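Local structure of dipicolinate synthase subunit B (Bacillus halodurans, 3LQK) at residues A[32-46]-A[59-73]. The protein probably takes part in making dipicolinate, a compound of bacterial spores, as the flavoprotein-family subunit of dipicolinate synthase. Residues are numbered along the deposited sequence; the frame is centred on the assembly and turned at random.
Sequences VELGAKVTPFVTHTV and WINKIKQITEEPIVD
Phe41 and Val72 form a single parallel beta bridge at the border strand of a Rossmann-like sheet, where the chain returning from helix 58-66 runs along strand 37-41, whose other side pairs with strand 9-13. The bridge illustrates how a loop can add a single bridge to a sheet edge without becoming a strand: Val72 N donates almost straight (177°) to Pro40 O at 2.7 Å, and Val72 O receives Val42 N. Val72 lays its CB over one face of the Phe41 ring, 3.7 Å above the plane and displaced toward the rim, while Phe81 meets that ring edge-to-face. On the side facing helix 58-66, Pro40 CG touches Ile63 CG2 at 3.5 Å, and Val42 CG1 abuts the edge of the Trp59 indole.

Thr67, the first residue past the helix, holds the turn to strand 37-41 through its hydroxyl. With OG1 turned anti to the backbone N (chi1 176°), the hydroxyl donates in the carbonyl plane to Val38 O, 2.8 Å away, and accepts from Glu69 N in an ST turn; a water joins it to Val38 N. A valine here would probably leave Val38 O and Glu69 N without this shared partner and free the turn to shift. A second water links Thr39 OG1, also bonded to His9, with Glu69 OE1.

Beyond the bridge, Asp73 divides its carboxylate: OD1 forms a salt bridge with Lys77, and OD2 takes Val46 N on its anti side at 3.0 Å.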
loop_
_atom_site.group_PDB
_atom_site.type_symbol
_atom_site.label_atom_id
_atom_site.label_comp_id
_atom_site.label_asym_id
_atom_site.label_seq_id
_atom_site.Cartn_x
_atom_site.Cartn_y
_atom_site.Cartn_z
ATOM N N VAL A 32 4.434 -29.702 23.245
ATOM C CA VAL A 32 4.930 -31.096 23.242
ATOM C C VAL A 32 4.155 -31.892 24.304
ATOM O O VAL A 32 3.752 -33.025 24.089
ATOM C CB VAL A 32 6.502 -31.173 23.509
ATOM C CG1 VAL A 32 6.980 -32.608 23.769
ATOM C CG2 VAL A 32 7.277 -30.579 22.373
ATOM N N GLU A 33 3.905 -31.274 25.436
ATOM C CA GLU A 33 3.148 -31.927 26.519
ATOM C C GLU A 33 1.708 -32.185 26.160
ATOM O O GLU A 33 1.142 -33.150 26.633
ATOM C CB GLU A 33 3.139 -31.045 27.760
ATOM C CG GLU A 33 4.482 -30.934 28.434
ATOM C CD GLU A 33 4.515 -29.855 29.549
ATOM O OE1 GLU A 33 3.500 -29.113 29.822
ATOM O OE2 GLU A 33 5.605 -29.756 30.133
ATOM N N LEU A 34 1.118 -31.320 25.335
ATOM C CA LEU A 34 -0.206 -31.539 24.767
ATOM C C LEU A 34 -0.225 -32.493 23.520
ATOM O O LEU A 34 -1.262 -32.670 22.864
ATOM C CB LEU A 34 -0.756 -30.181 24.354
ATOM C CG LEU A 34 -1.103 -29.201 25.478
ATOM C CD1 LEU A 34 -1.258 -27.762 24.921
ATOM C CD2 LEU A 34 -2.368 -29.635 26.124
ATOM N N GLY A 35 0.936 -33.033 23.156
ATOM C CA GLY A 35 1.040 -34.101 22.184
ATOM C C GLY A 35 1.564 -33.708 20.802
ATOM O O GLY A 35 1.614 -34.544 19.902
ATOM N N ALA A 36 1.863 -32.434 20.598
ATOM C CA ALA A 36 2.262 -31.997 19.273
ATOM C C ALA A 36 3.669 -32.521 19.028
ATOM O O ALA A 36 4.471 -32.641 19.961
ATOM C CB ALA A 36 2.247 -30.463 19.174
ATOM N N LYS A 37 3.952 -32.822 17.777
ATOM C CA LYS A 37 5.304 -32.961 17.291
ATOM C C LYS A 37 5.804 -31.574 16.830
ATOM O O LYS A 37 5.264 -30.999 15.892
ATOM C CB LYS A 37 5.315 -33.918 16.108
ATOM C CG LYS A 37 6.738 -34.168 15.594
ATOM C CD LYS A 37 6.819 -34.967 14.224
ATOM C CE LYS A 37 6.813 -36.490 14.367
ATOM N NZ LYS A 37 7.066 -37.089 12.996
ATOM N N VAL A 38 6.799 -31.042 17.540
ATOM C CA VAL A 38 7.237 -29.682 17.345
ATOM C C VAL A 38 8.594 -29.653 16.678
ATOM O O VAL A 38 9.599 -30.159 17.231
ATOM C CB VAL A 38 7.282 -28.902 18.638
ATOM C CG1 VAL A 38 7.588 -27.436 18.356
ATOM C CG2 VAL A 38 5.893 -29.077 19.421
ATOM N N THR A 39 8.614 -29.014 15.506
ATOM C CA THR A 39 9.847 -28.746 14.804
ATOM C C THR A 39 10.301 -27.311 14.978
ATOM O O THR A 39 9.595 -26.393 14.533
ATOM C CB THR A 39 9.677 -29.028 13.334
ATOM O OG1 THR A 39 9.370 -30.413 13.186
ATOM C CG2 THR A 39 10.991 -28.684 12.527
ATOM N N PRO A 40 11.476 -27.094 15.591
ATOM C CA PRO A 40 11.988 -25.728 15.722
ATOM C C PRO A 40 12.624 -25.210 14.424
ATOM O O PRO A 40 13.325 -25.967 13.702
ATOM C CB PRO A 40 13.034 -25.830 16.847
ATOM C CG PRO A 40 12.955 -27.274 17.328
ATOM C CD PRO A 40 12.403 -28.058 16.204
ATOM N N PHE A 41 12.338 -23.955 14.128
ATOM C CA PHE A 41 12.944 -23.218 13.017
ATOM C C PHE A 41 13.671 -21.979 13.555
ATOM O O PHE A 41 13.144 -21.285 14.425
ATOM C CB PHE A 41 11.879 -22.718 12.056
ATOM C CG PHE A 41 11.235 -23.777 11.209
ATOM C CD1 PHE A 41 11.398 -23.773 9.852
ATOM C CD2 PHE A 41 10.365 -24.688 11.766
ATOM C CE1 PHE A 41 10.764 -24.714 9.051
ATOM C CE2 PHE A 41 9.770 -25.671 10.987
ATOM C CZ PHE A 41 9.975 -25.680 9.624
ATOM N N VAL A 42 14.864 -21.689 13.058
ATOM C CA VAL A 42 15.652 -20.550 13.536
ATOM C C VAL A 42 16.242 -19.788 12.358
ATOM O O VAL A 42 16.154 -20.235 11.229
ATOM C CB VAL A 42 16.765 -20.959 14.518
ATOM C CG1 VAL A 42 16.182 -21.470 15.876
ATOM C CG2 VAL A 42 17.747 -21.939 13.877
ATOM N N THR A 43 16.784 -18.600 12.601
ATOM C CA THR A 43 16.971 -17.657 11.494
ATOM C C THR A 43 18.369 -17.797 10.937
ATOM O O THR A 43 18.643 -17.342 9.827
ATOM C CB THR A 43 16.733 -16.194 11.881
ATOM O OG1 THR A 43 17.533 -15.893 13.030
ATOM C CG2 THR A 43 15.225 -15.914 12.179
ATOM N N HIS A 44 19.247 -18.438 11.691
ATOM C CA HIS A 44 20.596 -18.674 11.184
ATOM C C HIS A 44 21.062 -20.035 11.590
ATOM O O HIS A 44 20.493 -20.632 12.517
ATOM C CB HIS A 44 21.552 -17.655 11.781
ATOM C CG HIS A 44 21.276 -16.267 11.333
ATOM N ND1 HIS A 44 21.641 -15.810 10.081
ATOM C CD2 HIS A 44 20.658 -15.227 11.958
ATOM C CE1 HIS A 44 21.247 -14.551 9.950
ATOM N NE2 HIS A 44 20.650 -14.172 11.072
ATOM N N THR A 45 22.146 -20.471 10.927
ATOM C CA THR A 45 22.810 -21.725 11.195
ATOM C C THR A 45 23.204 -21.758 12.642
ATOM O O THR A 45 23.677 -20.786 13.179
ATOM C CB THR A 45 24.091 -21.912 10.334
ATOM O OG1 THR A 45 23.723 -21.964 8.946
ATOM C CG2 THR A 45 24.789 -23.206 10.689
ATOM N N VAL A 46 23.004 -22.913 13.250
ATOM C CA VAL A 46 23.192 -23.114 14.669
ATOM C C VAL A 46 24.679 -23.438 14.986
ATOM O O VAL A 46 25.107 -23.319 16.138
ATOM C CB VAL A 46 22.138 -24.167 15.185
ATOM C CG1 VAL A 46 22.666 -25.058 16.282
ATOM C CG2 VAL A 46 20.860 -23.433 15.607
ATOM N N TRP A 59 20.144 -21.477 25.101
ATOM C CA TRP A 59 18.879 -21.583 24.369
ATOM C C TRP A 59 18.828 -22.784 23.418
ATOM O O TRP A 59 17.810 -23.478 23.372
ATOM C CB TRP A 59 18.509 -20.259 23.631
ATOM C CG TRP A 59 19.331 -19.953 22.408
ATOM C CD1 TRP A 59 20.566 -19.433 22.392
ATOM C CD2 TRP A 59 18.975 -20.181 21.046
ATOM N NE1 TRP A 59 21.045 -19.339 21.105
ATOM C CE2 TRP A 59 20.068 -19.779 20.253
ATOM C CE3 TRP A 59 17.860 -20.719 20.421
ATOM C CZ2 TRP A 59 20.069 -19.877 18.850
ATOM C CZ3 TRP A 59 17.853 -20.810 19.033
ATOM C CH2 TRP A 59 18.958 -20.388 18.261
ATOM N N ILE A 60 19.917 -23.074 22.706
ATOM C CA ILE A 60 19.937 -24.242 21.825
ATOM C C ILE A 60 19.762 -25.516 22.621
ATOM O O ILE A 60 18.913 -26.337 22.277
ATOM C CB ILE A 60 21.226 -24.321 20.974
ATOM C CG1 ILE A 60 21.239 -23.203 19.929
ATOM C CG2 ILE A 60 21.317 -25.655 20.202
ATOM C CD1 ILE A 60 22.639 -22.918 19.430
ATOM N N ASN A 61 20.572 -25.677 23.670
ATOM C CA ASN A 61 20.447 -26.810 24.575
ATOM C C ASN A 61 18.990 -26.947 25.086
ATOM O O ASN A 61 18.426 -28.058 25.111
ATOM C CB ASN A 61 21.439 -26.700 25.760
ATOM C CG ASN A 61 22.913 -26.558 25.293
ATOM O OD1 ASN A 61 23.295 -27.065 24.221
ATOM N ND2 ASN A 61 23.740 -25.844 26.088
ATOM N N LYS A 62 18.389 -25.821 25.499
ATOM C CA LYS A 62 17.001 -25.834 25.983
ATOM C C LYS A 62 16.000 -26.341 24.945
ATOM O O LYS A 62 15.189 -27.207 25.234
ATOM C CB LYS A 62 16.583 -24.454 26.480
ATOM C CG LYS A 62 17.437 -23.928 27.678
ATOM C CD LYS A 62 16.696 -22.940 28.596
ATOM C CE LYS A 62 17.509 -22.702 29.886
ATOM N NZ LYS A 62 17.138 -21.411 30.535
ATOM N N ILE A 63 16.122 -25.889 23.702
ATOM C CA ILE A 63 15.285 -26.445 22.614
ATOM C C ILE A 63 15.465 -27.956 22.519
ATOM O O ILE A 63 14.483 -28.715 22.441
ATOM C CB ILE A 63 15.596 -25.744 21.267
ATOM C CG1 ILE A 63 15.181 -24.272 21.359
ATOM C CG2 ILE A 63 14.883 -26.406 20.118
ATOM C CD1 ILE A 63 15.657 -23.453 20.211
ATOM N N LYS A 64 16.724 -28.395 22.585
ATOM C CA LYS A 64 17.053 -29.829 22.438
ATOM C C LYS A 64 16.526 -30.693 23.584
ATOM O O LYS A 64 16.280 -31.858 23.380
ATOM C CB LYS A 64 18.545 -30.056 22.218
ATOM C CG LYS A 64 18.950 -29.707 20.743
ATOM C CD LYS A 64 20.488 -29.871 20.566
ATOM C CE LYS A 64 20.952 -30.130 19.074
ATOM N NZ LYS A 64 21.929 -31.346 18.998
ATOM N N GLN A 65 16.289 -30.082 24.738
ATOM C CA GLN A 65 15.661 -30.729 25.891
ATOM C C GLN A 65 14.138 -30.799 25.749
ATOM O O GLN A 65 13.536 -31.604 26.408
ATOM C CB GLN A 65 15.927 -29.957 27.211
ATOM C CG GLN A 65 17.278 -30.190 27.845
ATOM C CD GLN A 65 17.639 -29.140 28.964
ATOM O OE1 GLN A 65 16.881 -28.161 29.289
ATOM N NE2 GLN A 65 18.828 -29.329 29.521
ATOM N N ILE A 66 13.539 -29.909 24.962
ATOM C CA ILE A 66 12.100 -29.890 24.747
ATOM C C ILE A 66 11.669 -30.848 23.631
ATOM O O ILE A 66 10.675 -31.562 23.772
ATOM C CB ILE A 66 11.604 -28.430 24.484
ATOM C CG1 ILE A 66 11.760 -27.603 25.779
ATOM C CG2 ILE A 66 10.156 -28.432 24.031
ATOM C CD1 ILE A 66 11.753 -26.059 25.586
ATOM N N THR A 67 12.411 -30.861 22.524
ATOM C CA THR A 67 12.039 -31.638 21.351
ATOM C C THR A 67 13.284 -32.227 20.650
ATOM O O THR A 67 14.348 -31.612 20.592
ATOM C CB THR A 67 11.208 -30.781 20.359
ATOM O OG1 THR A 67 10.945 -31.556 19.204
ATOM C CG2 THR A 67 11.923 -29.479 19.965
ATOM N N GLU A 68 13.125 -33.436 20.150
ATOM C CA GLU A 68 14.188 -34.144 19.422
ATOM C C GLU A 68 14.085 -33.901 17.903
ATOM O O GLU A 68 14.949 -34.349 17.143
ATOM C CB GLU A 68 14.092 -35.655 19.729
ATOM N N GLU A 69 13.062 -33.188 17.442
ATOM C CA GLU A 69 13.036 -32.858 16.006
ATOM C C GLU A 69 14.254 -31.987 15.652
ATOM O O GLU A 69 14.534 -31.020 16.355
ATOM C CB GLU A 69 11.715 -32.155 15.653
ATOM C CG GLU A 69 10.489 -33.038 15.834
ATOM C CD GLU A 69 10.514 -34.275 14.927
ATOM O OE1 GLU A 69 10.962 -34.171 13.741
ATOM O OE2 GLU A 69 10.065 -35.339 15.410
ATOM N N PRO A 70 15.005 -32.339 14.590
ATOM C CA PRO A 70 16.103 -31.482 14.143
ATOM C C PRO A 70 15.675 -30.016 13.911
ATOM O O PRO A 70 14.614 -29.738 13.288
ATOM C CB PRO A 70 16.541 -32.127 12.829
ATOM C CG PRO A 70 16.165 -33.532 12.966
ATOM C CD PRO A 70 14.882 -33.534 13.738
ATOM N N ILE A 71 16.499 -29.104 14.434
ATOM C CA ILE A 71 16.320 -27.675 14.295
ATOM C C ILE A 71 16.508 -27.284 12.822
ATOM O O ILE A 71 17.495 -27.637 12.196
ATOM C CB ILE A 71 17.349 -26.958 15.172
ATOM C CG1 ILE A 71 17.036 -27.303 16.645
ATOM C CG2 ILE A 71 17.336 -25.403 14.904
ATOM C CD1 ILE A 71 17.932 -26.693 17.672
ATOM N N VAL A 72 15.518 -26.625 12.242
ATOM C CA VAL A 72 15.609 -26.216 10.859
ATOM C C VAL A 72 16.265 -24.838 10.843
ATOM O O VAL A 72 15.648 -23.826 11.218
ATOM C CB VAL A 72 14.239 -26.179 10.193
ATOM C CG1 VAL A 72 14.382 -25.722 8.779
ATOM C CG2 VAL A 72 13.538 -27.543 10.261
ATOM N N ASP A 73 17.519 -24.811 10.412
ATOM C CA ASP A 73 18.328 -23.629 10.441
ATOM C C ASP A 73 18.916 -23.227 9.092
ATOM O O ASP A 73 19.847 -22.464 9.059
ATOM C CB ASP A 73 19.445 -23.799 11.446
ATOM C CG ASP A 73 20.429 -24.913 11.084
ATOM O OD1 ASP A 73 20.165 -25.718 10.159
ATOM O OD2 ASP A 73 21.480 -24.968 11.774
HETATM O O HOH W 1 8.208 -32.842 19.377
HETATM O O HOH W 2 11.074 -32.180 11.925
#